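Local coordinates for protein Pab-dependent poly(a)-specific ribonuclease subunit PAN2 (Neurospora crassa, PDB 4CZW) that probably shortens the poly(A) tails of mRNA as catalytic subunit of the Pan2-Pan3 complex, seen here as its ubiquitin-protease-like and exonuclease domains, at residues L137-F142 against T203-L208; E181-Y186 against I260-A265; V230-L235 against H300-E305; G293-Q298 against H318-Y323. One frame throughout, in Å; residues are numbered along the deposited sequence.

All four contacts lie in the USP-like pseudo-UCH domain, which is thought to serve as a scaffold and is predicted to be inactive. The centres of interactions 1 and 2 are about 13 Å apart, as are those of 2 and 3; 3 and 4 are about 10 Å apart, and 1 and 4 about 21 Å. Along the chain, interaction 1 crosses 2, 2 crosses 3, and 3 crosses 4, so pieces distant in sequence interlock. Interactions 1, 3 and 4 reach one mixed sheet, in which strands 291-297 and 300-305 are neighbours; interaction 2 joins two central strands of the antiparallel sheet leading to the Cys4 zinc. I260 packs on V301, so the two sheets touch.

Interaction 1: L137-F142 against T203-L208; sequences LTMFLF and TFVNKL
V205 presses its side chain against T138, M139 and F142, a contact between one flank of helix 130-149 and the segment leading into strand 206-207, partly buried in the USP-like domain of Pan2. Its CG2 methyl makes several of the contacts. It lies over one face of the F142 ring, 4.1 Å from CG, and also meets the T138 methyl, CG2 to CG2 at 3.9 Å. The V205 CB sits 3.8 Å from CG of M139, a selenomethionine whose chain runs across the valine at about a right angle. The three helical residues thus form the surface on which one valine rests, an illustration of how a branched side chain can engage two successive turns at once.

F204 adds a second point of contact. Its CB packs on CB of F142 at 3.9 Å, while the carbonyl O of F142 stands over one face of the F204 ring, offset toward the rim and 3.8 Å from CD1.

No hydrogen bond joins the two segments, so their fit is set by shape and by partners farther out. With OG1 of T138 beside the backbone N (chi1 -54°), the CG2 methyl is left anti to that N, against the valine, while OG1 bonds back to V134 O in the same helix. Strand 206-207 is held by parallel pairing with strand 266-270, whose A268 and C270 touch F142 and V205 and so close in on the same apolar cluster. L53 of helix 51-58 also packs against T138. At the solvent-facing margin K207 stretches out, fully extended beyond CG, and its CE comes 4.1 Å from SE of M139.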
loop_
_atom_site.group_PDB
_atom_site.type_symbol
_atom_site.label_atom_id
_atom_site.label_comp_id
_atom_site.label_asym_id
_atom_site.label_seq_id
_atom_site.Cartn_x
_atom_site.Cartn_y
_atom_site.Cartn_z
ATOM N N LEU A 137 7.300 11.457 -4.566
ATOM C CA LEU A 137 6.231 10.692 -3.936
ATOM C C LEU A 137 6.548 10.383 -2.478
ATOM O O LEU A 137 5.667 10.435 -1.621
ATOM C CB LEU A 137 5.980 9.391 -4.698
ATOM C CG LEU A 137 4.860 8.516 -4.135
ATOM C CD1 LEU A 137 3.516 9.223 -4.240
ATOM C CD2 LEU A 137 4.827 7.179 -4.847
ATOM N N THR A 138 7.809 10.058 -2.207
ATOM C CA THR A 138 8.255 9.772 -0.849
ATOM C C THR A 138 8.019 10.979 0.053
ATOM O O THR A 138 7.562 10.842 1.187
ATOM C CB THR A 138 9.747 9.389 -0.812
ATOM O OG1 THR A 138 9.987 8.302 -1.715
ATOM C CG2 THR A 138 10.161 8.978 0.594
HETATM N N MSE A 139 8.324 12.162 -0.467
HETATM C CA MSE A 139 8.087 13.403 0.260
HETATM C C MSE A 139 6.597 13.726 0.309
HETATM O O MSE A 139 6.086 14.189 1.330
HETATM C CB MSE A 139 8.862 14.556 -0.382
HETATM C CG MSE A 139 10.375 14.398 -0.310
HETATM SE SE MSE A 139 11.349 15.892 -1.100
HETATM C CE MSE A 139 10.894 15.618 -2.976
ATOM N N PHE A 140 5.905 13.473 -0.799
ATOM C CA PHE A 140 4.475 13.746 -0.898
ATOM C C PHE A 140 3.666 12.857 0.043
ATOM O O PHE A 140 2.756 13.329 0.724
ATOM C CB PHE A 140 3.995 13.556 -2.340
ATOM C CG PHE A 140 2.566 13.964 -2.566
ATOM C CD1 PHE A 140 2.231 15.296 -2.738
ATOM C CD2 PHE A 140 1.559 13.013 -2.619
ATOM C CE1 PHE A 140 0.919 15.675 -2.950
ATOM C CE2 PHE A 140 0.244 13.386 -2.831
ATOM C CZ PHE A 140 -0.076 14.719 -2.998
ATOM N N LEU A 141 4.003 11.571 0.077
ATOM C CA LEU A 141 3.289 10.616 0.920
ATOM C C LEU A 141 3.500 10.890 2.403
ATOM O O LEU A 141 2.537 10.953 3.166
ATOM C CB LEU A 141 3.716 9.183 0.592
ATOM C CG LEU A 141 2.986 8.515 -0.574
ATOM C CD1 LEU A 141 3.460 7.083 -0.752
ATOM C CD2 LEU A 141 1.484 8.560 -0.348
ATOM N N PHE A 142 4.758 11.049 2.806
ATOM C CA PHE A 142 5.092 11.305 4.204
ATOM C C PHE A 142 4.399 12.555 4.737
ATOM O O PHE A 142 4.040 12.621 5.912
ATOM C CB PHE A 142 6.608 11.434 4.377
ATOM C CG PHE A 142 7.297 10.132 4.668
ATOM C CD1 PHE A 142 7.280 9.101 3.744
ATOM C CD2 PHE A 142 7.969 9.942 5.865
ATOM C CE1 PHE A 142 7.913 7.902 4.009
ATOM C CE2 PHE A 142 8.605 8.745 6.135
ATOM C CZ PHE A 142 8.577 7.725 5.206
ATOM N N THR A 203 10.664 19.057 8.202
ATOM C CA THR A 203 11.345 18.041 7.409
ATOM C C THR A 203 10.753 16.650 7.620
ATOM O O THR A 203 10.822 16.096 8.717
ATOM C CB THR A 203 12.850 17.992 7.736
ATOM O OG1 THR A 203 13.439 19.272 7.477
ATOM C CG2 THR A 203 13.545 16.935 6.894
ATOM N N PHE A 204 10.170 16.093 6.564
ATOM C CA PHE A 204 9.663 14.725 6.600
ATOM C C PHE A 204 10.691 13.759 6.023
ATOM O O PHE A 204 10.934 12.687 6.580
ATOM C CB PHE A 204 8.346 14.608 5.829
ATOM C CG PHE A 204 7.195 15.326 6.473
ATOM C CD1 PHE A 204 6.608 14.827 7.624
ATOM C CD2 PHE A 204 6.691 16.493 5.922
ATOM C CE1 PHE A 204 5.545 15.482 8.217
ATOM C CE2 PHE A 204 5.628 17.152 6.511
ATOM C CZ PHE A 204 5.055 16.646 7.660
ATOM N N VAL A 205 11.289 14.148 4.902
ATOM C CA VAL A 205 12.290 13.326 4.232
ATOM C C VAL A 205 13.585 14.107 4.035
ATOM O O VAL A 205 13.573 15.220 3.510
ATOM C CB VAL A 205 11.784 12.824 2.865
ATOM C CG1 VAL A 205 12.849 11.981 2.181
ATOM C CG2 VAL A 205 10.496 12.031 3.032
ATOM N N ASN A 206 14.701 13.522 4.457
ATOM C CA ASN A 206 15.998 14.177 4.335
ATOM C C ASN A 206 16.728 13.809 3.048
ATOM O O ASN A 206 16.446 12.780 2.432
ATOM C CB ASN A 206 16.874 13.842 5.541
ATOM C CG ASN A 206 16.407 14.529 6.807
ATOM O OD1 ASN A 206 15.675 13.951 7.610
ATOM N ND2 ASN A 206 16.827 15.775 6.990
ATOM N N LYS A 207 17.666 14.661 2.647
ATOM C CA LYS A 207 18.447 14.438 1.436
ATOM C C LYS A 207 19.930 14.306 1.763
ATOM O O LYS A 207 20.467 15.075 2.557
ATOM C CB LYS A 207 18.234 15.580 0.441
ATOM C CG LYS A 207 16.784 15.823 0.059
ATOM C CD LYS A 207 16.663 16.990 -0.908
ATOM C CE LYS A 207 15.214 17.266 -1.271
ATOM N NZ LYS A 207 15.090 18.412 -2.214
ATOM N N LEU A 208 20.588 13.330 1.147
ATOM C CA LEU A 208 22.016 13.124 1.357
ATOM C C LEU A 208 22.823 14.257 0.730
ATOM O O LEU A 208 22.374 14.901 -0.218
ATOM C CB LEU A 208 22.459 11.777 0.782
ATOM C CG LEU A 208 21.856 10.527 1.425
ATOM C CD1 LEU A 208 22.509 9.269 0.871
ATOM C CD2 LEU A 208 21.984 10.581 2.940
#

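Interaction 2: E181-Y186 against I260-A265; sequences ETDARY and IFNIPA
D183 and F261 meet at a classic beta bulge in an antiparallel pair of strands, 183-190 and 250-262, the two inner strands of the four-stranded sheet that leads to the Cys4 zinc site of the USP-like domain. The bulge is a worked example of one carbonyl serving two residues: D183 O accepts from F261 N at 2.7 Å, nearly end-on, and from N262 N at 3.0 Å, in the carbonyl plane on a lone pair. Next to the bulge, A184 opposite I260 forms a non-hydrogen-bonded pair.

Polar and aromatic side chains make the next group. F261 presents its ring edge, near its plane, both to D183 OD2 and to R185 NE, with R185 NE lying 3.3 Å from CZ of F261. R185 reaches there because its CG stands between the backbone N and carbonyl carbon (chi1 67°) and the chain runs extended to NE; its guanidinium plane is turned 60° from the ring. D183 also lies beside N262 on one face of the sheet, CB to CB at 3.6 Å, with carboxylate and amide planes only 11° apart. The charge of D183 has a further partner, since OD1 makes a salt bridge to K177.

Among the apolar contacts, A184 CB approaches I260 CG1 at 4.3 Å on the other face, and the T182 methyl CG2 meets I260 CG2 at 4.1 Å. Where the strands give way to loop, P264 closes against E181 and T182. Hydrogen-bonded to N206 OD1, T182 OG1 lies 3.3 Å from CD of the P264 ring.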
loop_
_atom_site.group_PDB
_atom_site.type_symbol
_atom_site.label_atom_id
_atom_site.label_comp_id
_atom_site.label_asym_id
_atom_site.label_seq_id
_atom_site.Cartn_x
_atom_site.Cartn_y
_atom_site.Cartn_z
ATOM N N GLU A 181 8.998 13.213 11.437
ATOM C CA GLU A 181 9.642 14.519 11.310
ATOM C C GLU A 181 11.014 14.609 11.967
ATOM O O GLU A 181 11.279 13.965 12.982
ATOM C CB GLU A 181 8.748 15.615 11.896
ATOM C CG GLU A 181 7.494 15.902 11.096
ATOM C CD GLU A 181 6.839 17.204 11.506
ATOM O OE1 GLU A 181 7.514 18.029 12.158
ATOM O OE2 GLU A 181 5.651 17.405 11.178
ATOM N N THR A 182 11.880 15.421 11.371
ATOM C CA THR A 182 13.132 15.814 11.999
ATOM C C THR A 182 12.913 17.136 12.725
ATOM O O THR A 182 12.909 18.200 12.104
ATOM C CB THR A 182 14.273 15.966 10.976
ATOM O OG1 THR A 182 14.489 14.717 10.306
ATOM C CG2 THR A 182 15.558 16.394 11.669
ATOM N N ASP A 183 12.711 17.060 14.036
ATOM C CA ASP A 183 12.443 18.246 14.842
ATOM C C ASP A 183 13.640 19.191 14.834
ATOM O O ASP A 183 14.676 18.900 15.431
ATOM C CB ASP A 183 12.089 17.849 16.276
ATOM C CG ASP A 183 11.707 19.038 17.134
ATOM O OD1 ASP A 183 11.197 20.035 16.581
ATOM O OD2 ASP A 183 11.916 18.975 18.364
ATOM N N ALA A 184 13.491 20.323 14.151
ATOM C CA ALA A 184 14.590 21.271 14.011
ATOM C C ALA A 184 14.102 22.688 13.720
ATOM O O ALA A 184 12.923 22.911 13.445
ATOM C CB ALA A 184 15.540 20.810 12.915
ATOM N N ARG A 185 15.028 23.640 13.788
ATOM C CA ARG A 185 14.748 25.031 13.452
ATOM C C ARG A 185 16.045 25.740 13.077
ATOM O O ARG A 185 17.130 25.309 13.466
ATOM C CB ARG A 185 14.066 25.751 14.618
ATOM C CG ARG A 185 14.944 25.924 15.846
ATOM C CD ARG A 185 14.243 26.745 16.916
ATOM N NE ARG A 185 15.079 26.935 18.097
ATOM C CZ ARG A 185 14.713 27.632 19.168
ATOM N NH1 ARG A 185 13.521 28.211 19.208
ATOM N NH2 ARG A 185 15.540 27.753 20.198
ATOM N N TYR A 186 15.931 26.825 12.317
ATOM C CA TYR A 186 17.106 27.566 11.877
ATOM C C TYR A 186 17.444 28.719 12.814
ATOM O O TYR A 186 16.588 29.542 13.139
ATOM C CB TYR A 186 16.904 28.102 10.458
ATOM C CG TYR A 186 17.001 27.046 9.381
ATOM C CD1 TYR A 186 18.236 26.627 8.904
ATOM C CD2 TYR A 186 15.859 26.474 8.838
ATOM C CE1 TYR A 186 18.331 25.664 7.918
ATOM C CE2 TYR A 186 15.945 25.510 7.850
ATOM C CZ TYR A 186 17.183 25.108 7.395
ATOM O OH TYR A 186 17.274 24.148 6.413
ATOM N N ILE A 260 19.278 21.046 15.198
ATOM C CA ILE A 260 18.505 19.808 15.195
ATOM C C ILE A 260 18.200 19.318 16.609
ATOM O O ILE A 260 19.104 19.124 17.421
ATOM C CB ILE A 260 19.246 18.703 14.419
ATOM C CG1 ILE A 260 19.517 19.166 12.984
ATOM C CG2 ILE A 260 18.443 17.411 14.428
ATOM C CD1 ILE A 260 20.286 18.173 12.148
ATOM N N PHE A 261 16.915 19.119 16.891
ATOM C CA PHE A 261 16.470 18.691 18.213
ATOM C C PHE A 261 16.219 17.187 18.270
ATOM O O PHE A 261 16.752 16.493 19.136
ATOM C CB PHE A 261 15.201 19.446 18.613
ATOM C CG PHE A 261 15.362 20.939 18.622
ATOM C CD1 PHE A 261 16.491 21.525 19.170
ATOM C CD2 PHE A 261 14.388 21.757 18.074
ATOM C CE1 PHE A 261 16.642 22.898 19.179
ATOM C CE2 PHE A 261 14.535 23.131 18.078
ATOM C CZ PHE A 261 15.663 23.703 18.630
ATOM N N ASN A 262 15.401 16.690 17.348
ATOM C CA ASN A 262 15.069 15.269 17.312
ATOM C C ASN A 262 15.138 14.666 15.914
ATOM O O ASN A 262 14.875 15.339 14.918
ATOM C CB ASN A 262 13.673 15.032 17.892
ATOM C CG ASN A 262 13.677 14.955 19.404
ATOM O OD1 ASN A 262 13.975 13.909 19.981
ATOM N ND2 ASN A 262 13.338 16.061 20.056
ATOM N N ILE A 263 15.495 13.388 15.859
ATOM C CA ILE A 263 15.476 12.628 14.618
ATOM C C ILE A 263 14.275 11.683 14.626
ATOM O O ILE A 263 13.920 11.137 15.671
ATOM C CB ILE A 263 16.778 11.829 14.422
ATOM C CG1 ILE A 263 17.090 11.007 15.674
ATOM C CG2 ILE A 263 17.933 12.769 14.110
ATOM C CD1 ILE A 263 18.330 10.156 15.552
ATOM N N PRO A 264 13.637 11.496 13.461
ATOM C CA PRO A 264 12.424 10.675 13.381
ATOM C C PRO A 264 12.685 9.195 13.650
ATOM O O PRO A 264 13.796 8.712 13.428
ATOM C CB PRO A 264 11.952 10.888 11.940
ATOM C CG PRO A 264 13.190 11.234 11.190
ATOM C CD PRO A 264 14.019 12.041 12.146
ATOM N N ALA A 265 11.663 8.491 14.129
ATOM C CA ALA A 265 11.758 7.054 14.358
ATOM C C ALA A 265 11.889 6.320 13.029
ATOM O O ALA A 265 12.546 5.283 12.941
ATOM C CB ALA A 265 10.548 6.557 15.130
#

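Interaction 3: V230-L235 against H300-E305; sequences VLKAGL and HVYCYE
K232 NZ is gripped from several directions where helix 227-235 lies alongside strand 300-305 of the USP-like domain. It donates a hydrogen bond to V301 O at 2.5 Å, forms a salt bridge with OE2 of E236 just past the helix end, and makes an off-centre, oblique cation-pi contact with the Y302 ring, 4.5 Å from NZ to the ring centroid and 31° from its normal. The same E236 OE2 accepts from V301 N, so one carboxylate oxygen positions both the lysine and the strand it binds.

The lysine chain runs out straight alongside V301 O and bends only at its last torsion (chi4 57°), which turns NZ onto that oxygen. The hydrogen bond arrives somewhat tilted from the carbonyl plane.

Beneath this polar cluster the contact is apolar. Helix and strand run nearly antiparallel, 161° between their directions, and alternate strand residues V301 and C303 turn to the helix. L235 CD1 meets V301 CG1 at 3.6 Å, the two side chains crossing at about a right angle, and L231 CD2 lies 3.7 Å from C303 SG. I294 of the adjoining strand touches both L231 and V301, and I260 lies against L235 and V301.

Carbonyl, carboxylate and ring would together stabilise a positive charge on the lysine, probably keeping it protonated; a helix can thereby be fastened to a strand by one cation beside an apolar interface.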
loop_
_atom_site.group_PDB
_atom_site.type_symbol
_atom_site.label_atom_id
_atom_site.label_comp_id
_atom_site.label_asym_id
_atom_site.label_seq_id
_atom_site.Cartn_x
_atom_site.Cartn_y
_atom_site.Cartn_z
ATOM N N VAL A 230 28.057 11.342 5.076
ATOM C CA VAL A 230 27.123 11.847 4.076
ATOM C C VAL A 230 25.756 12.109 4.704
ATOM O O VAL A 230 25.097 13.104 4.395
ATOM C CB VAL A 230 26.983 10.864 2.893
ATOM C CG1 VAL A 230 25.880 11.308 1.947
ATOM C CG2 VAL A 230 28.305 10.742 2.152
ATOM N N LEU A 231 25.342 11.216 5.597
ATOM C CA LEU A 231 24.084 11.375 6.320
ATOM C C LEU A 231 24.123 12.604 7.225
ATOM O O LEU A 231 23.170 13.384 7.267
ATOM C CB LEU A 231 23.778 10.124 7.144
ATOM C CG LEU A 231 22.558 10.200 8.064
ATOM C CD1 LEU A 231 21.305 10.527 7.269
ATOM C CD2 LEU A 231 22.384 8.901 8.831
ATOM N N LYS A 232 25.227 12.764 7.947
ATOM C CA LYS A 232 25.411 13.903 8.840
ATOM C C LYS A 232 25.380 15.221 8.074
ATOM O O LYS A 232 24.772 16.196 8.518
ATOM C CB LYS A 232 26.729 13.773 9.606
ATOM C CG LYS A 232 27.122 15.020 10.381
ATOM C CD LYS A 232 28.437 14.830 11.116
ATOM C CE LYS A 232 28.865 16.109 11.815
ATOM N NZ LYS A 232 27.823 16.604 12.757
ATOM N N ALA A 233 26.037 15.240 6.918
ATOM C CA ALA A 233 26.095 16.437 6.087
ATOM C C ALA A 233 24.721 16.792 5.529
ATOM O O ALA A 233 24.418 17.962 5.297
ATOM C CB ALA A 233 27.092 16.244 4.957
ATOM N N GLY A 234 23.893 15.774 5.317
ATOM C CA GLY A 234 22.559 15.978 4.782
ATOM C C GLY A 234 21.600 16.556 5.803
ATOM O O GLY A 234 20.842 17.477 5.502
ATOM N N LEU A 235 21.634 16.012 7.015
ATOM C CA LEU A 235 20.753 16.459 8.090
ATOM C C LEU A 235 21.043 17.901 8.500
ATOM O O LEU A 235 20.124 18.703 8.669
ATOM C CB LEU A 235 20.884 15.534 9.302
ATOM C CG LEU A 235 20.300 14.128 9.153
ATOM C CD1 LEU A 235 20.839 13.201 10.227
ATOM C CD2 LEU A 235 18.786 14.179 9.218
ATOM N N HIS A 300 23.620 19.452 17.013
ATOM C CA HIS A 300 24.440 18.742 16.037
ATOM C C HIS A 300 24.075 17.263 15.965
ATOM O O HIS A 300 23.495 16.707 16.897
ATOM C CB HIS A 300 25.926 18.899 16.370
ATOM C CG HIS A 300 26.427 20.304 16.243
ATOM N ND1 HIS A 300 26.674 20.898 15.023
ATOM C CD2 HIS A 300 26.729 21.233 17.181
ATOM C CE1 HIS A 300 27.106 22.132 15.216
ATOM N NE2 HIS A 300 27.149 22.359 16.516
ATOM N N VAL A 301 24.420 16.634 14.846
ATOM C CA VAL A 301 24.129 15.223 14.633
ATOM C C VAL A 301 25.405 14.443 14.333
ATOM O O VAL A 301 26.204 14.845 13.489
ATOM C CB VAL A 301 23.119 15.025 13.483
ATOM C CG1 VAL A 301 23.167 13.599 12.960
ATOM C CG2 VAL A 301 21.716 15.383 13.943
ATOM N N TYR A 302 25.593 13.329 15.035
ATOM C CA TYR A 302 26.766 12.487 14.836
ATOM C C TYR A 302 26.354 11.056 14.507
ATOM O O TYR A 302 25.645 10.412 15.278
ATOM C CB TYR A 302 27.657 12.513 16.079
ATOM C CG TYR A 302 27.997 13.910 16.545
ATOM C CD1 TYR A 302 29.077 14.599 16.009
ATOM C CD2 TYR A 302 27.233 14.544 17.519
ATOM C CE1 TYR A 302 29.390 15.877 16.431
ATOM C CE2 TYR A 302 27.538 15.822 17.946
ATOM C CZ TYR A 302 28.617 16.484 17.398
ATOM O OH TYR A 302 28.926 17.757 17.821
ATOM N N CYS A 303 26.804 10.562 13.357
ATOM C CA CYS A 303 26.432 9.227 12.903
ATOM C C CYS A 303 27.631 8.283 12.885
ATOM O O CYS A 303 28.740 8.677 12.523
ATOM C CB CYS A 303 25.797 9.296 11.513
ATOM S SG CYS A 303 25.160 7.719 10.905
ATOM N N TYR A 304 27.401 7.032 13.275
ATOM C CA TYR A 304 28.467 6.037 13.317
ATOM C C TYR A 304 28.032 4.723 12.674
ATOM O O TYR A 304 26.846 4.396 12.647
ATOM C CB TYR A 304 28.913 5.792 14.759
ATOM C CG TYR A 304 29.286 7.054 15.503
ATOM C CD1 TYR A 304 30.537 7.633 15.344
ATOM C CD2 TYR A 304 28.384 7.667 16.362
ATOM C CE1 TYR A 304 30.881 8.789 16.020
ATOM C CE2 TYR A 304 28.719 8.821 17.043
ATOM C CZ TYR A 304 29.967 9.377 16.869
ATOM O OH TYR A 304 30.304 10.527 17.546
ATOM N N GLU A 305 29.003 3.974 12.160
ATOM C CA GLU A 305 28.726 2.707 11.494
ATOM C C GLU A 305 29.879 1.725 11.680
ATOM O O GLU A 305 30.984 2.118 12.055
ATOM C CB GLU A 305 28.469 2.935 10.003
ATOM C CG GLU A 305 29.688 3.422 9.237
ATOM C CD GLU A 305 29.379 3.756 7.791
ATOM O OE1 GLU A 305 28.618 4.716 7.551
ATOM O OE2 GLU A 305 29.895 3.057 6.894
#

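Interaction 4: G293-Q298 against H318-Y323; sequences GIIVDQ and HNITVY
I294 and T321 form the hydrogen-bonded pair of an antiparallel beta ladder between strands 291-297 and 321-334, part of the mixed sheet of the USP-like domain. I294 N donates to T321 O at 3.2 Å, from above the carbonyl plane, and T321 N returns a bond to I294 O at 3.3 Å. G293 faces V322 in the adjacent non-hydrogen-bonded pair, where its CA makes a CH···O contact with T321 O at 3.6 Å.

Beyond this point a side chain takes over from the backbone, a neat case of strand pairing prolonged by an asparagine. N319 is the centre of an inverse gamma turn, with a weak bond from I320 N to H318 O, and its main-chain O lies by CA of I295, 3.2 Å away. Its OD1 instead receives V296 N at 2.7 Å, nearly along the C=O axis. The amide reaches there because its CG lies opposite the backbone N (chi1 169°), sliding past I295 in the reverse direction.

Apolar groups pack on both sides of the ladder. On the side of I294 and T321, the I294 CD1 methyl comes 4.1 Å from CE1 of Y323, whose hydroxyl is hydrogen-bonded to P264 O and so ties the strand to the loop that follows strand 250-262. On the other side I320 is backed by helix 306-314, and its CG2 rests 3.9 Å from CA of G293. I295 CD1 finishes the cluster: it stands over one face of the H318 ring and touches I320 CG1 at 3.7 Å.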
loop_
_atom_site.group_PDB
_atom_site.type_symbol
_atom_site.label_atom_id
_atom_site.label_comp_id
_atom_site.label_asym_id
_atom_site.label_seq_id
_atom_site.Cartn_x
_atom_site.Cartn_y
_atom_site.Cartn_z
ATOM N N GLY A 293 24.163 4.339 13.993
ATOM C CA GLY A 293 23.830 4.947 15.267
ATOM C C GLY A 293 23.969 6.453 15.178
ATOM O O GLY A 293 24.983 6.957 14.696
ATOM N N ILE A 294 22.952 7.176 15.637
ATOM C CA ILE A 294 22.945 8.630 15.517
ATOM C C ILE A 294 22.883 9.332 16.875
ATOM O O ILE A 294 22.065 8.989 17.730
ATOM C CB ILE A 294 21.766 9.109 14.646
ATOM C CG1 ILE A 294 21.817 8.445 13.268
ATOM C CG2 ILE A 294 21.789 10.622 14.503
ATOM C CD1 ILE A 294 20.707 8.876 12.332
ATOM N N ILE A 295 23.763 10.314 17.060
ATOM C CA ILE A 295 23.805 11.107 18.285
ATOM C C ILE A 295 23.353 12.544 18.036
ATOM O O ILE A 295 23.916 13.234 17.190
ATOM C CB ILE A 295 25.225 11.143 18.899
ATOM C CG1 ILE A 295 25.824 9.738 18.992
ATOM C CG2 ILE A 295 25.191 11.797 20.269
ATOM C CD1 ILE A 295 26.965 9.633 19.985
ATOM N N VAL A 296 22.339 12.991 18.770
ATOM C CA VAL A 296 21.916 14.387 18.699
ATOM C C VAL A 296 22.377 15.144 19.941
ATOM O O VAL A 296 21.861 14.925 21.038
ATOM C CB VAL A 296 20.387 14.524 18.562
ATOM C CG1 VAL A 296 19.986 15.993 18.585
ATOM C CG2 VAL A 296 19.906 13.856 17.283
ATOM N N ASP A 297 23.351 16.032 19.765
ATOM C CA ASP A 297 23.921 16.770 20.888
ATOM C C ASP A 297 24.136 18.247 20.564
ATOM O O ASP A 297 24.937 18.590 19.693
ATOM C CB ASP A 297 25.245 16.138 21.321
ATOM C CG ASP A 297 25.840 16.810 22.543
ATOM O OD1 ASP A 297 25.065 17.313 23.383
ATOM O OD2 ASP A 297 27.084 16.835 22.664
ATOM N N GLN A 298 23.415 19.108 21.279
ATOM C CA GLN A 298 23.532 20.560 21.144
ATOM C C GLN A 298 23.338 21.039 19.707
ATOM O O GLN A 298 24.144 21.806 19.183
ATOM C CB GLN A 298 24.888 21.035 21.674
ATOM C CG GLN A 298 25.090 20.786 23.162
ATOM C CD GLN A 298 26.428 21.290 23.667
ATOM O OE1 GLN A 298 27.296 21.673 22.883
ATOM N NE2 GLN A 298 26.601 21.290 24.983
ATOM N N HIS A 318 25.472 6.754 26.112
ATOM C CA HIS A 318 25.326 8.014 25.395
ATOM C C HIS A 318 24.083 7.975 24.512
ATOM O O HIS A 318 23.508 6.907 24.283
ATOM C CB HIS A 318 26.575 8.296 24.557
ATOM C CG HIS A 318 26.900 9.752 24.417
ATOM N ND1 HIS A 318 28.160 10.205 24.086
ATOM C CD2 HIS A 318 26.131 10.859 24.561
ATOM C CE1 HIS A 318 28.154 11.524 24.032
ATOM N NE2 HIS A 318 26.935 11.947 24.316
ATOM N N ASN A 319 23.660 9.140 24.032
ATOM C CA ASN A 319 22.519 9.214 23.128
ATOM C C ASN A 319 22.841 8.582 21.781
ATOM O O ASN A 319 23.155 9.273 20.819
ATOM C CB ASN A 319 22.073 10.670 22.950
ATOM C CG ASN A 319 21.066 10.849 21.819
ATOM O OD1 ASN A 319 21.292 11.626 20.888
ATOM N ND2 ASN A 319 19.968 10.104 21.877
ATOM N N ILE A 320 22.787 7.256 21.722
ATOM C CA ILE A 320 23.002 6.555 20.460
ATOM C C ILE A 320 21.787 5.724 20.059
ATOM O O ILE A 320 21.619 4.587 20.500
ATOM C CB ILE A 320 24.237 5.642 20.511
ATOM C CG1 ILE A 320 25.456 6.413 21.020
ATOM C CG2 ILE A 320 24.522 5.079 19.129
ATOM C CD1 ILE A 320 26.731 5.590 21.050
ATOM N N THR A 321 20.939 6.310 19.220
ATOM C CA THR A 321 19.765 5.619 18.710
ATOM C C THR A 321 20.147 4.779 17.502
ATOM O O THR A 321 20.457 5.317 16.438
ATOM C CB THR A 321 18.650 6.600 18.312
ATOM O OG1 THR A 321 18.354 7.472 19.411
ATOM C CG2 THR A 321 17.396 5.839 17.916
ATOM N N VAL A 322 20.134 3.460 17.679
ATOM C CA VAL A 322 20.520 2.535 16.622
ATOM C C VAL A 322 19.398 2.351 15.602
ATOM O O VAL A 322 18.273 2.000 15.956
ATOM C CB VAL A 322 20.910 1.165 17.205
ATOM C CG1 VAL A 322 21.203 0.166 16.092
ATOM C CG2 VAL A 322 22.111 1.307 18.131
ATOM N N TYR A 323 19.715 2.599 14.336
ATOM C CA TYR A 323 18.750 2.435 13.256
ATOM C C TYR A 323 19.074 1.201 12.421
ATOM O O TYR A 323 20.241 0.894 12.178
ATOM C CB TYR A 323 18.720 3.681 12.366
ATOM C CG TYR A 323 17.981 4.854 12.970
ATOM C CD1 TYR A 323 18.579 5.662 13.928
ATOM C CD2 TYR A 323 16.684 5.159 12.575
ATOM C CE1 TYR A 323 17.907 6.736 14.480
ATOM C CE2 TYR A 323 16.003 6.231 13.120
ATOM C CZ TYR A 323 16.619 7.016 14.072
ATOM O OH TYR A 323 15.943 8.083 14.617
#